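Local coordinates for protein urea carboxylase (Thermus thermophilus, PDB 3OEP) that is of unknown function, resembles fused KipI and KipA proteins with cyclophilin-like domains, and may bind ATP, any hydrolase activity being unproven, at residues 3-8 with 48-53; 40-45 with 114-119; 127-132 with 155-160; 233-238 with 271-276; 262-267 with 290-295. All coordinates share one frame; numbering follows the deposited sequence. Where two conformers were deposited one is given.

From the N terminus, strand 3-8 runs out, and contact 1 closes the loop through helix 15-30 and strand 36-42 by pairing it with strand 45-50. Contact 2 opens inside that loop, at the turn after strand 36-42, and closes beyond it, so the two cross; they touch through Val45, and contact 2 joins the three-stranded sheet to the seven-stranded one. Contact 3 follows in series and closes a shorter loop in that larger sheet, touching contact 2 where Tyr115 packs on Ala127. Farther along the chain contacts 4 and 5 cross as well: strand 233-235, helix 255-264, strand 273-277 and strand 289-295 alternate, binding an edge strand and a helix to one five-stranded sheet.

Contact 1: 3-8 with 48-53; sequences RGFYLR and LEYDPR
Arg3 and Phe5 face Tyr50 and Leu48 as antiparallel hydrogen-bonded pairs, the strand axes 4.7 Å apart at 163°, and Gly4 sits opposite Glu49 in the non-hydrogen-bonded pair between them. Four backbone bonds hold this ladder, among them Tyr50 N to Arg3 O at 2.8 Å and Leu48 N to Phe5 O at 2.9 Å. On the face carrying Arg3, Phe5, Leu48 and Tyr50, the Arg3 chain runs over the Tyr50 ring, with CB 4.1 Å from the ring centroid in a CH-pi contact. The Arg3 chain then bends at chi3 (-71°), which leaves the guanidinium nearly perpendicular to that ring and lays one of its faces over Pro52, NH1 lying 3.6 Å from Pro52 CB. A water joins Arg3 NH1 to Tyr50 OH. The edge of the Phe5 ring meets Tyr50, CD2 to CE1 being 3.6 Å, and Phe5 CZ reaches Leu48 CD1 at 3.8 Å. Helix 57-66 packs on Phe5, Leu48 and Tyr50, while Glu49 points to the other face and forms a salt bridge with Arg249. This is an antiparallel edge ladder of a three-stranded sheet with a helix packed on one face.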
# COMPACT_ATOMS: atom_id res chain seq x y z
N ARG A 3 -5.86 12.65 -7.88
CA ARG A 3 -5.17 13.89 -7.56
C ARG A 3 -5.21 14.07 -6.05
O ARG A 3 -6.05 13.49 -5.38
CB ARG A 3 -5.86 15.05 -8.25
CG ARG A 3 -5.03 16.32 -8.35
CD ARG A 3 -5.67 17.28 -9.34
NE ARG A 3 -5.55 16.82 -10.72
CZ ARG A 3 -6.31 17.24 -11.74
NH1 ARG A 3 -7.27 18.13 -11.57
NH2 ARG A 3 -6.10 16.74 -12.96
N GLY A 4 -4.29 14.85 -5.50
CA GLY A 4 -4.25 15.07 -4.06
C GLY A 4 -3.64 16.39 -3.67
O GLY A 4 -2.95 17.04 -4.46
N PHE A 5 -3.92 16.80 -2.44
CA PHE A 5 -3.25 17.97 -1.87
C PHE A 5 -3.19 17.86 -0.35
O PHE A 5 -3.93 17.08 0.27
CB PHE A 5 -3.94 19.28 -2.29
CG PHE A 5 -5.36 19.41 -1.84
CD1 PHE A 5 -5.67 19.97 -0.61
CD2 PHE A 5 -6.40 19.00 -2.66
CE1 PHE A 5 -7.00 20.10 -0.20
CE2 PHE A 5 -7.72 19.12 -2.26
CZ PHE A 5 -8.02 19.67 -1.03
N TYR A 6 -2.28 18.64 0.22
CA TYR A 6 -2.01 18.64 1.64
C TYR A 6 -2.48 19.94 2.28
O TYR A 6 -2.23 21.02 1.74
CB TYR A 6 -0.51 18.48 1.90
CG TYR A 6 0.10 17.17 1.45
CD1 TYR A 6 0.29 16.12 2.34
CD2 TYR A 6 0.52 16.99 0.13
CE1 TYR A 6 0.86 14.92 1.93
CE2 TYR A 6 1.10 15.79 -0.30
CZ TYR A 6 1.27 14.76 0.62
OH TYR A 6 1.84 13.57 0.22
N LEU A 7 -3.18 19.82 3.40
CA LEU A 7 -3.45 20.95 4.28
C LEU A 7 -2.53 20.82 5.48
O LEU A 7 -2.34 19.72 6.02
CB LEU A 7 -4.91 20.96 4.70
CG LEU A 7 -5.93 21.03 3.56
CD1 LEU A 7 -7.34 21.06 4.14
CD2 LEU A 7 -5.69 22.24 2.66
N ARG A 8 -1.93 21.93 5.89
CA ARG A 8 -0.92 21.92 6.94
C ARG A 8 -1.30 22.94 8.01
O ARG A 8 -1.41 24.13 7.72
CB ARG A 8 0.46 22.22 6.35
CG ARG A 8 0.87 21.22 5.27
CD ARG A 8 2.15 21.61 4.53
NE ARG A 8 2.44 20.63 3.48
CZ ARG A 8 3.00 19.43 3.69
NH1 ARG A 8 3.35 19.04 4.91
NH2 ARG A 8 3.20 18.61 2.67
N LEU A 48 -5.59 14.93 1.31
CA LEU A 48 -6.86 14.59 0.68
C LEU A 48 -6.60 14.12 -0.73
O LEU A 48 -5.91 14.80 -1.50
CB LEU A 48 -7.79 15.80 0.68
CG LEU A 48 -8.15 16.36 2.06
CD1 LEU A 48 -9.05 17.58 1.92
CD2 LEU A 48 -8.81 15.29 2.94
N GLU A 49 -7.13 12.94 -1.06
CA GLU A 49 -6.99 12.37 -2.39
C GLU A 49 -8.38 12.25 -3.00
O GLU A 49 -9.33 11.84 -2.33
CB GLU A 49 -6.33 11.00 -2.28
CG GLU A 49 -5.69 10.50 -3.55
CD GLU A 49 -5.22 9.07 -3.41
OE1 GLU A 49 -6.06 8.20 -3.10
OE2 GLU A 49 -4.02 8.80 -3.59
N TYR A 50 -8.51 12.64 -4.26
CA TYR A 50 -9.82 12.72 -4.88
C TYR A 50 -9.75 12.45 -6.38
O TYR A 50 -8.70 12.61 -7.01
CB TYR A 50 -10.45 14.09 -4.60
CG TYR A 50 -9.67 15.24 -5.19
CD1 TYR A 50 -8.53 15.72 -4.56
CD2 TYR A 50 -10.05 15.82 -6.39
CE1 TYR A 50 -7.80 16.77 -5.10
CE2 TYR A 50 -9.33 16.87 -6.95
CZ TYR A 50 -8.21 17.34 -6.30
OH TYR A 50 -7.48 18.38 -6.84
N ASP A 51 -10.89 12.03 -6.94
CA ASP A 51 -11.03 11.82 -8.38
C ASP A 51 -11.58 13.11 -8.98
O ASP A 51 -12.76 13.42 -8.77
CB ASP A 51 -11.97 10.65 -8.66
CG ASP A 51 -12.17 10.40 -10.16
OD1 ASP A 51 -11.75 11.23 -10.99
OD2 ASP A 51 -12.75 9.35 -10.50
N PRO A 52 -10.75 13.85 -9.72
CA PRO A 52 -11.17 15.16 -10.22
C PRO A 52 -12.35 15.12 -11.20
O PRO A 52 -13.00 16.15 -11.41
CB PRO A 52 -9.91 15.71 -10.90
CG PRO A 52 -9.09 14.54 -11.20
CD PRO A 52 -9.38 13.52 -10.15
N ARG A 53 -12.61 13.96 -11.80
CA ARG A 53 -13.76 13.81 -12.69
C ARG A 53 -15.08 13.88 -11.92
O ARG A 53 -16.10 14.29 -12.48
CB ARG A 53 -13.68 12.49 -13.46
CG ARG A 53 -12.49 12.39 -14.40
O HOH W 1 -8.08 19.39 -9.29
O HOH W 2 -5.02 19.11 -6.06

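Contact 2: 40-45 with 114-119; sequences VPAYGV and VYALGF
Tyr43 reaches from the turn after strand 36-42 to Tyr115 and Ala116, and its side chain can be followed outward. CB leaves the backbone with CG anti to the carbonyl carbon (chi1 -49°), which swings the ring across the end of strand 112-117. CD1 then comes to 3.6 Å from Tyr115 CB, and CE1 stays on the same methylene at 3.7 Å from Tyr115 CB. On the other flank of the ring, CE2 lies 4.2 Å from Ala116 CB. Both neighbours meet the ring obliquely, and the side chains of Tyr43 and Tyr115 cross at about a right angle. Phe125 and Leu436 also pack against the Tyr43 side chain.

Tyr115 and Ala116 can both turn CB toward segment 40-45 because they form a classic beta bulge opposite Phe125. Ala116 CB thereby also touches Ala42 CB at 3.9 Å. Tyr43 itself is placed by a type II' turn from Ala42 to Val45, which links strands 36-42 and 45-50 as a hairpin. From this turn Tyr43 N donates to Tyr115 O at 2.9 Å, a straight bond (168°) whose donor stands 39° out of the carbonyl plane. Farther along, a water accepts from Leu117 N and appears to donate to Pro41 O, bridging the diverging strands. Chemically this is a buried, mostly apolar seam between two sheets, joined directly by one backbone bond and, where the strands part, probably linked by a water.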
# COMPACT_ATOMS: atom_id res chain seq x y z
N VAL A 40 -6.28 11.46 4.99
CA VAL A 40 -5.27 10.89 5.88
C VAL A 40 -4.63 11.96 6.74
O VAL A 40 -3.91 12.83 6.24
CB VAL A 40 -4.17 10.16 5.08
CG1 VAL A 40 -3.25 9.40 6.05
CG2 VAL A 40 -4.78 9.20 4.05
N PRO A 41 -4.87 11.91 8.06
CA PRO A 41 -4.21 12.85 8.95
C PRO A 41 -2.94 12.26 9.56
O PRO A 41 -2.89 11.06 9.86
CB PRO A 41 -5.27 13.08 10.02
CG PRO A 41 -5.93 11.73 10.16
CD PRO A 41 -5.87 11.09 8.78
N ALA A 42 -1.92 13.08 9.73
CA ALA A 42 -0.69 12.67 10.40
C ALA A 42 -0.06 13.92 10.98
O ALA A 42 0.28 14.84 10.24
CB ALA A 42 0.26 12.01 9.43
N TYR A 43 0.07 13.97 12.30
CA TYR A 43 0.56 15.16 12.99
C TYR A 43 -0.31 16.35 12.55
O TYR A 43 -1.53 16.25 12.57
CB TYR A 43 2.05 15.37 12.73
CG TYR A 43 2.85 14.12 12.97
CD1 TYR A 43 3.22 13.74 14.25
CD2 TYR A 43 3.21 13.29 11.91
CE1 TYR A 43 3.94 12.58 14.47
CE2 TYR A 43 3.93 12.13 12.12
CZ TYR A 43 4.29 11.78 13.40
OH TYR A 43 5.01 10.64 13.59
N GLY A 44 0.30 17.46 12.12
CA GLY A 44 -0.48 18.63 11.72
C GLY A 44 -0.89 18.67 10.26
O GLY A 44 -1.32 19.70 9.77
N VAL A 45 -0.78 17.54 9.56
CA VAL A 45 -1.02 17.49 8.12
C VAL A 45 -2.25 16.65 7.80
O VAL A 45 -2.46 15.59 8.40
CB VAL A 45 0.19 16.88 7.39
CG1 VAL A 45 -0.05 16.85 5.89
CG2 VAL A 45 1.45 17.67 7.72
N VAL A 114 -2.00 9.28 19.99
CA VAL A 114 -1.73 8.75 18.66
C VAL A 114 -1.79 9.89 17.65
O VAL A 114 -2.88 10.37 17.32
CB VAL A 114 -2.76 7.66 18.26
CG1 VAL A 114 -2.45 7.15 16.85
CG2 VAL A 114 -2.75 6.51 19.27
N TYR A 115 -0.63 10.33 17.18
CA TYR A 115 -0.54 11.42 16.21
C TYR A 115 -0.67 10.96 14.75
O TYR A 115 -1.02 11.74 13.88
CB TYR A 115 0.78 12.17 16.38
CG TYR A 115 0.74 13.18 17.49
CD1 TYR A 115 0.99 12.81 18.80
CD2 TYR A 115 0.41 14.51 17.24
CE1 TYR A 115 0.95 13.73 19.83
CE2 TYR A 115 0.36 15.45 18.27
CZ TYR A 115 0.63 15.04 19.56
OH TYR A 115 0.59 15.96 20.59
N ALA A 116 -0.35 9.69 14.51
CA ALA A 116 -0.45 9.11 13.18
C ALA A 116 -0.60 7.61 13.35
O ALA A 116 -0.21 7.05 14.37
CB ALA A 116 0.79 9.42 12.36
N LEU A 117 -1.18 6.98 12.34
CA LEU A 117 -1.46 5.56 12.39
C LEU A 117 -1.24 5.03 11.01
O LEU A 117 -1.76 5.59 10.04
CB LEU A 117 -2.90 5.32 12.82
CG LEU A 117 -3.31 3.89 13.19
CD1 LEU A 117 -2.71 3.49 14.52
CD2 LEU A 117 -4.83 3.80 13.26
N GLY A 118 -0.45 3.98 10.90
CA GLY A 118 -0.43 3.20 9.67
C GLY A 118 0.85 3.15 8.87
O GLY A 118 0.80 2.87 7.68
N PHE A 119 2.00 3.37 9.51
CA PHE A 119 3.26 3.14 8.80
C PHE A 119 3.26 1.73 8.18
O PHE A 119 3.70 1.51 7.05
CB PHE A 119 4.46 3.33 9.73
CG PHE A 119 5.78 3.25 9.03
CD1 PHE A 119 6.52 2.08 9.05
CD2 PHE A 119 6.26 4.34 8.32
CE1 PHE A 119 7.75 2.00 8.39
CE2 PHE A 119 7.47 4.28 7.65
CZ PHE A 119 8.22 3.11 7.69
O HOH W 3 -1.76 8.77 9.91

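Contact 3: 127-132 with 155-160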
# COMPACT_ATOMS: atom_id res chain seq x y z
N ALA A 127 3.19 10.23 20.84
CA ALA A 127 4.05 11.25 21.45
C ALA A 127 3.32 11.80 22.67
O ALA A 127 2.09 11.66 22.74
CB ALA A 127 4.34 12.37 20.43
N GLU A 128 4.00 12.40 23.65
CA GLU A 128 5.44 12.68 23.66
C GLU A 128 6.22 11.81 24.64
O GLU A 128 5.87 11.71 25.82
CB GLU A 128 5.69 14.14 24.09
CG GLU A 128 5.10 15.19 23.17
CD GLU A 128 5.27 16.62 23.70
OE1 GLU A 128 5.75 16.81 24.85
OE2 GLU A 128 4.89 17.55 22.97
N VAL A 129 7.32 11.24 24.16
CA VAL A 129 8.30 10.59 25.03
C VAL A 129 8.94 11.64 25.94
O VAL A 129 9.27 12.75 25.51
CB VAL A 129 9.39 9.87 24.17
CG1 VAL A 129 10.56 9.38 25.03
CG2 VAL A 129 8.79 8.72 23.39
N GLU A 130 9.10 11.29 27.22
CA GLU A 130 9.74 12.17 28.19
C GLU A 130 11.12 12.61 27.68
O GLU A 130 11.84 11.80 27.11
CB GLU A 130 9.92 11.46 29.54
CG GLU A 130 8.63 11.21 30.30
CD GLU A 130 7.99 12.49 30.82
OE1 GLU A 130 8.65 13.24 31.56
OE2 GLU A 130 6.81 12.74 30.48
N PRO A 131 11.49 13.89 27.89
CA PRO A 131 12.79 14.36 27.43
C PRO A 131 13.98 13.45 27.76
O PRO A 131 14.82 13.21 26.89
CB PRO A 131 12.93 15.71 28.15
CG PRO A 131 11.52 16.20 28.26
CD PRO A 131 10.70 14.97 28.51
N ALA A 132 14.02 12.93 28.98
CA ALA A 132 15.13 12.07 29.42
C ALA A 132 15.24 10.75 28.66
O ALA A 132 16.30 10.13 28.68
CB ALA A 132 15.02 11.79 30.93
N VAL A 155 11.19 11.90 20.17
CA VAL A 155 9.98 12.22 20.93
C VAL A 155 8.85 11.19 20.73
O VAL A 155 7.78 11.31 21.34
CB VAL A 155 9.47 13.64 20.56
CG1 VAL A 155 8.85 13.65 19.17
CG2 VAL A 155 8.50 14.18 21.61
N GLN A 156 9.08 10.18 19.88
CA GLN A 156 8.02 9.24 19.53
C GLN A 156 8.23 7.84 20.09
O GLN A 156 9.36 7.38 20.27
CB GLN A 156 7.90 9.13 18.02
CG GLN A 156 7.55 10.43 17.34
CD GLN A 156 7.19 10.22 15.89
OE1 GLN A 156 6.02 10.12 15.55
NE2 GLN A 156 8.20 10.10 15.03
N THR A 157 7.12 7.17 20.37
CA THR A 157 7.13 5.75 20.68
C THR A 157 6.11 5.08 19.77
O THR A 157 5.19 5.72 19.27
CB THR A 157 6.89 5.47 22.19
OG1 THR A 157 7.07 4.07 22.48
CG2 THR A 157 5.50 5.90 22.63
N GLY A 158 6.30 3.79 19.53
CA GLY A 158 5.42 3.07 18.61
C GLY A 158 5.35 1.60 18.93
O GLY A 158 6.13 1.08 19.74
N ILE A 159 4.38 0.93 18.31
CA ILE A 159 4.19 -0.50 18.49
C ILE A 159 4.13 -1.14 17.10
O ILE A 159 3.25 -0.80 16.31
CB ILE A 159 2.89 -0.83 19.24
CG1 ILE A 159 2.82 -0.06 20.57
CG2 ILE A 159 2.79 -2.34 19.48
CD1 ILE A 159 1.47 -0.08 21.24
N TYR A 160 5.07 -2.02 16.80
CA TYR A 160 5.09 -2.74 15.52
C TYR A 160 3.98 -3.79 15.55
O TYR A 160 4.05 -4.72 16.35
CB TYR A 160 6.46 -3.40 15.29
CG TYR A 160 7.60 -2.44 15.01
CD1 TYR A 160 8.10 -2.28 13.72
CD2 TYR A 160 8.19 -1.70 16.04
CE1 TYR A 160 9.14 -1.40 13.46
CE2 TYR A 160 9.24 -0.82 15.78
CZ TYR A 160 9.71 -0.67 14.49
OH TYR A 160 10.74 0.20 14.22
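Val129 and Val155 meet through their flat peptide groups. The amide of Val129 approaches the carbonyl of Val155 from above its plane, 44° out of it, and Val129 N donates to Val155 O at 2.9 Å in an almost perfectly straight bond. Around the same oxygen gather carbon atoms of the loop: Ala127 CB at 3.7 Å and Glu128 CA at 3.6 Å from Val155 O, the latter a CA-H...O contact. The peptide between Ala127 and Glu128 is cis, a kink that turns the chain sharply as it leaves strand 124-127 and brings successive residues round this one acceptor. The carboxylate of Glu128 leads away from segment 155-160, with a long, weak ion pair to Arg134.

Among the side chains, Val155 sends CG2 against the aliphatic part of Glu128, reaching CB at 3.7 Å and CG at 3.9 Å. It can do so because its CG2 stands anti to the backbone N while CG1 takes the place between N and the carbonyl carbon (chi1 74°). Val129 points toward the strand; its CG2 lies 3.4 Å from Gln156 O and 4.0 Å from Thr157 CB. The hydroxyl of Thr157 is bound to Ala151 O and His107 NE2, which hold this residue from the next strand and from a nearby helix.

Just before the loop, Thr157 and Leu126 are joined by a backbone bond of the sheet, so the contact prolongs the pairing of strands 124-127 and 156-159 into an irregular loop at the margin of a cyclophilin-like sheet.

Contact 4: 233-238 with 271-276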
# COMPACT_ATOMS: atom_id res chain seq x y z
N LEU A 233 -2.33 -12.23 -8.02
CA LEU A 233 -3.22 -11.58 -7.07
C LEU A 233 -4.59 -11.39 -7.70
O LEU A 233 -4.69 -10.97 -8.84
CB LEU A 233 -2.68 -10.20 -6.69
CG LEU A 233 -1.30 -10.13 -6.04
CD1 LEU A 233 -0.87 -8.67 -5.85
CD2 LEU A 233 -1.31 -10.87 -4.70
N VAL A 234 -5.64 -11.68 -6.93
CA VAL A 234 -6.99 -11.28 -7.33
C VAL A 234 -7.19 -9.85 -6.85
O VAL A 234 -7.19 -9.59 -5.65
CB VAL A 234 -8.06 -12.19 -6.70
CG1 VAL A 234 -9.45 -11.68 -7.06
CG2 VAL A 234 -7.87 -13.62 -7.19
N VAL A 235 -7.35 -8.92 -7.79
CA VAL A 235 -7.54 -7.50 -7.46
C VAL A 235 -8.85 -6.94 -8.00
O VAL A 235 -9.32 -7.37 -9.06
CB VAL A 235 -6.38 -6.64 -7.99
CG1 VAL A 235 -5.06 -7.05 -7.33
CG2 VAL A 235 -6.27 -6.72 -9.51
N ASP A 236 -9.44 -6.00 -7.27
CA ASP A 236 -10.55 -5.18 -7.78
C ASP A 236 -10.04 -3.75 -8.01
O ASP A 236 -8.84 -3.55 -8.18
CB ASP A 236 -11.81 -5.27 -6.89
CG ASP A 236 -11.63 -4.65 -5.50
OD1 ASP A 236 -10.61 -3.99 -5.21
OD2 ASP A 236 -12.57 -4.83 -4.70
N GLY A 237 -10.93 -2.75 -8.02
CA GLY A 237 -10.52 -1.37 -8.29
C GLY A 237 -9.56 -0.77 -7.27
O GLY A 237 -8.85 0.19 -7.58
N GLY A 238 -9.54 -1.33 -6.06
CA GLY A 238 -8.69 -0.84 -4.98
C GLY A 238 -9.47 -0.66 -3.70
O GLY A 238 -10.70 -0.77 -3.68
N ALA A 271 -14.42 -5.04 -11.47
CA ALA A 271 -14.76 -6.41 -11.05
C ALA A 271 -13.48 -7.20 -10.74
O ALA A 271 -12.45 -6.98 -11.38
CB ALA A 271 -15.57 -7.13 -12.12
N PRO A 272 -13.54 -8.13 -9.76
CA PRO A 272 -12.29 -8.82 -9.44
C PRO A 272 -11.73 -9.66 -10.59
O PRO A 272 -12.47 -10.42 -11.22
CB PRO A 272 -12.68 -9.72 -8.26
CG PRO A 272 -13.83 -9.03 -7.62
CD PRO A 272 -14.60 -8.43 -8.78
N LEU A 273 -10.43 -9.51 -10.83
CA LEU A 273 -9.74 -10.27 -11.87
C LEU A 273 -8.34 -10.62 -11.38
O LEU A 273 -7.96 -10.23 -10.27
CB LEU A 273 -9.71 -9.49 -13.20
CG LEU A 273 -8.68 -8.38 -13.43
CD1 LEU A 273 -8.89 -7.77 -14.81
CD2 LEU A 273 -8.75 -7.33 -12.37
N LEU A 274 -7.60 -11.38 -12.18
CA LEU A 274 -6.26 -11.84 -11.81
C LEU A 274 -5.18 -10.92 -12.40
O LEU A 274 -5.22 -10.61 -13.58
CB LEU A 274 -6.06 -13.26 -12.31
CG LEU A 274 -4.83 -14.00 -11.78
CD1 LEU A 274 -4.82 -13.98 -10.26
CD2 LEU A 274 -4.82 -15.43 -12.29
N GLU A 275 -4.24 -10.51 -11.56
CA GLU A 275 -3.04 -9.80 -12.00
C GLU A 275 -1.87 -10.76 -11.76
O GLU A 275 -1.81 -11.40 -10.71
CB GLU A 275 -2.81 -8.52 -11.19
CG GLU A 275 -1.55 -7.76 -11.60
CD GLU A 275 -1.23 -6.60 -10.68
OE1 GLU A 275 -0.35 -6.78 -9.81
OE2 GLU A 275 -1.85 -5.53 -10.83
N PHE A 276 -0.96 -10.85 -12.72
CA PHE A 276 0.28 -11.60 -12.54
C PHE A 276 1.45 -10.87 -13.15
O PHE A 276 1.30 -10.12 -14.12
CB PHE A 276 0.17 -13.02 -13.12
CG PHE A 276 -0.39 -13.06 -14.51
CD1 PHE A 276 0.45 -13.12 -15.60
CD2 PHE A 276 -1.76 -13.04 -14.71
CE1 PHE A 276 -0.07 -13.16 -16.89
CE2 PHE A 276 -2.29 -13.07 -15.99
CZ PHE A 276 -1.44 -13.13 -17.08
O HOH W 4 -10.03 -4.92 -11.01
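Val235 and Leu233 pair with Leu273 and Glu275 in an antiparallel ladder that adds strand 233-235 to the edge of a five-stranded sheet. Four backbone bonds form it, including Glu275 N to Leu233 O at 2.8 Å and Val235 N to Leu273 O at 2.9 Å. On the face with Leu233 and Glu275, Val235 CG2 touches Leu273 CD2 at 3.8 Å. Leu273 bends back toward the partner strand because its CG sits between the backbone N and the carbonyl carbon (chi1 80°), and CD2 also comes to 3.4 Å from Val235 O. On the other face Val234 CG1 lies obliquely against Pro272 CB at 4.0 Å, and Pro272 CA adds a CA-H...O contact to Val235 O.

The next shell fixes these residues. Helix 255-264 packs on Leu273 through Ala261 and Asn262. Glu275, extended beyond CG, carries its carboxylate to salt bridges with Arg331 and Arg420 and to hydrogen bonds with Tyr333 OH and Leu253 N; this cluster would probably stabilise its negative charge. Past the strand, Asp236 forms an Asx turn, OD1 accepting from Gly238 N, and its carboxylate is further bound by Ser348, Ser350 and the backbone N of Ala349. Where the ladder ends, one water donates to both Val235 O and Ala271 O, each at 3.2 Å from the water oxygen.

Contact 5: 262-267 with 290-295; sequences NRLVGN and VAAFAG. With SO4 (sulfate ion), chain E.
Leu264 and Val265, neighbours at the end of helix 255-264, both point toward Ala292 on strand 289-295 and share its methyl. Leu264 CB and Val265 CG1 each lie 3.7 Å from Ala292 CB, so the small side chain of the strand lets the helix end come close. Val265 reaches it with CG1 anti to the carbonyl carbon (chi1 -62°); the same methyl rests on the strand backbone, 3.7 Å from Ala291 C, and meets Val290 CG1 at 4.2 Å. Leu264 also lays CD1 alongside Ala292 CB at 4.0 Å.

The helix stops here in a Schellman motif, with Gly266 as its C-prime residue at positive phi: Asn267 N bonds to Asn262 O and Gly266 N to Arg263 O. Asn262 O is gripped from opposite faces of its plane by Val265 N and Asn267 N. The two asparagine side chains lock the turn too, Asn267 ND2 donating to Asn262 OD1 at 3.0 Å, while Asn262 ND2 bonds to the carbonyls of Ala269 and Ala271. Arg263 points away from the strand and, extended from CG to NE, presents its guanidinium edge to a sulfate probably from the crystallisation liquor, NE donating to O1 at 3.1 Å and NH2 to O2 at 2.8 Å; Ala269 N binds the same ion.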
# COMPACT_ATOMS: atom_id res chain seq x y z
N ASN A 262 -11.54 -6.56 -18.17
CA ASN A 262 -12.91 -6.66 -17.67
C ASN A 262 -13.96 -6.25 -18.69
O ASN A 262 -14.98 -6.91 -18.84
CB ASN A 262 -13.09 -5.84 -16.39
CG ASN A 262 -12.80 -6.64 -15.14
OD1 ASN A 262 -13.05 -7.85 -15.09
ND2 ASN A 262 -12.27 -5.98 -14.11
N ARG A 263 -13.70 -5.16 -19.40
CA ARG A 263 -14.65 -4.68 -20.39
C ARG A 263 -14.82 -5.64 -21.57
O ARG A 263 -15.92 -5.77 -22.12
CB ARG A 263 -14.25 -3.28 -20.86
CG ARG A 263 -14.60 -2.22 -19.81
CD ARG A 263 -13.86 -0.92 -20.04
NE ARG A 263 -14.24 0.09 -19.04
CZ ARG A 263 -13.51 1.17 -18.75
NH1 ARG A 263 -12.35 1.40 -19.35
NH2 ARG A 263 -13.95 2.02 -17.83
N LEU A 264 -13.75 -6.36 -21.92
CA LEU A 264 -13.82 -7.35 -23.00
C LEU A 264 -14.79 -8.50 -22.71
O LEU A 264 -15.35 -9.07 -23.64
CB LEU A 264 -12.44 -7.91 -23.31
CG LEU A 264 -11.51 -6.96 -24.07
CD1 LEU A 264 -10.06 -7.42 -23.94
CD2 LEU A 264 -11.95 -6.87 -25.54
N VAL A 265 -14.98 -8.82 -21.44
CA VAL A 265 -15.92 -9.88 -21.05
C VAL A 265 -17.20 -9.34 -20.41
O VAL A 265 -17.93 -10.07 -19.73
CB VAL A 265 -15.25 -10.90 -20.12
CG1 VAL A 265 -14.10 -11.59 -20.85
CG2 VAL A 265 -14.76 -10.24 -18.81
N GLY A 266 -17.48 -8.06 -20.64
CA GLY A 266 -18.73 -7.45 -20.19
C GLY A 266 -18.84 -7.13 -18.71
O GLY A 266 -19.95 -6.88 -18.22
N ASN A 267 -17.72 -7.13 -18.00
CA ASN A 267 -17.71 -6.79 -16.57
C ASN A 267 -17.58 -5.30 -16.35
O ASN A 267 -17.09 -4.57 -17.21
CB ASN A 267 -16.54 -7.45 -15.84
CG ASN A 267 -16.60 -8.96 -15.84
OD1 ASN A 267 -17.66 -9.57 -16.03
ND2 ASN A 267 -15.45 -9.58 -15.63
N VAL A 290 -15.69 -17.73 -20.75
CA VAL A 290 -15.19 -16.72 -21.64
C VAL A 290 -14.30 -15.83 -20.79
O VAL A 290 -14.71 -15.31 -19.74
CB VAL A 290 -16.30 -15.94 -22.33
CG1 VAL A 290 -15.72 -14.76 -23.12
CG2 VAL A 290 -17.06 -16.87 -23.26
N ALA A 291 -13.04 -15.71 -21.21
CA ALA A 291 -12.04 -14.97 -20.48
C ALA A 291 -11.36 -13.98 -21.41
O ALA A 291 -11.48 -14.07 -22.63
CB ALA A 291 -11.00 -15.95 -19.88
N ALA A 292 -10.66 -13.01 -20.83
CA ALA A 292 -9.90 -12.05 -21.63
C ALA A 292 -8.56 -11.79 -20.99
O ALA A 292 -8.45 -11.72 -19.76
CB ALA A 292 -10.66 -10.75 -21.79
N PHE A 293 -7.55 -11.65 -21.84
CA PHE A 293 -6.18 -11.40 -21.45
C PHE A 293 -5.80 -10.00 -21.93
O PHE A 293 -6.06 -9.64 -23.08
CB PHE A 293 -5.27 -12.47 -22.05
CG PHE A 293 -3.81 -12.17 -21.89
CD1 PHE A 293 -2.96 -12.20 -23.00
CD2 PHE A 293 -3.28 -11.84 -20.66
CE1 PHE A 293 -1.61 -11.92 -22.86
CE2 PHE A 293 -1.92 -11.55 -20.52
CZ PHE A 293 -1.10 -11.59 -21.63
N ALA A 294 -5.24 -9.19 -21.03
CA ALA A 294 -4.79 -7.85 -21.37
C ALA A 294 -3.53 -7.53 -20.57
O ALA A 294 -3.16 -8.27 -19.66
CB ALA A 294 -5.88 -6.82 -21.10
N GLY A 295 -2.88 -6.42 -20.93
CA GLY A 295 -1.60 -6.07 -20.33
C GLY A 295 -0.45 -6.46 -21.23
O GLY A 295 -0.61 -6.57 -22.45
S SO4 E . -17.30 0.53 -16.54
O1 SO4 E . -16.92 -0.43 -17.57
O2 SO4 E . -16.24 1.53 -16.38
O3 SO4 E . -17.52 -0.15 -15.26
O4 SO4 E . -18.54 1.20 -16.95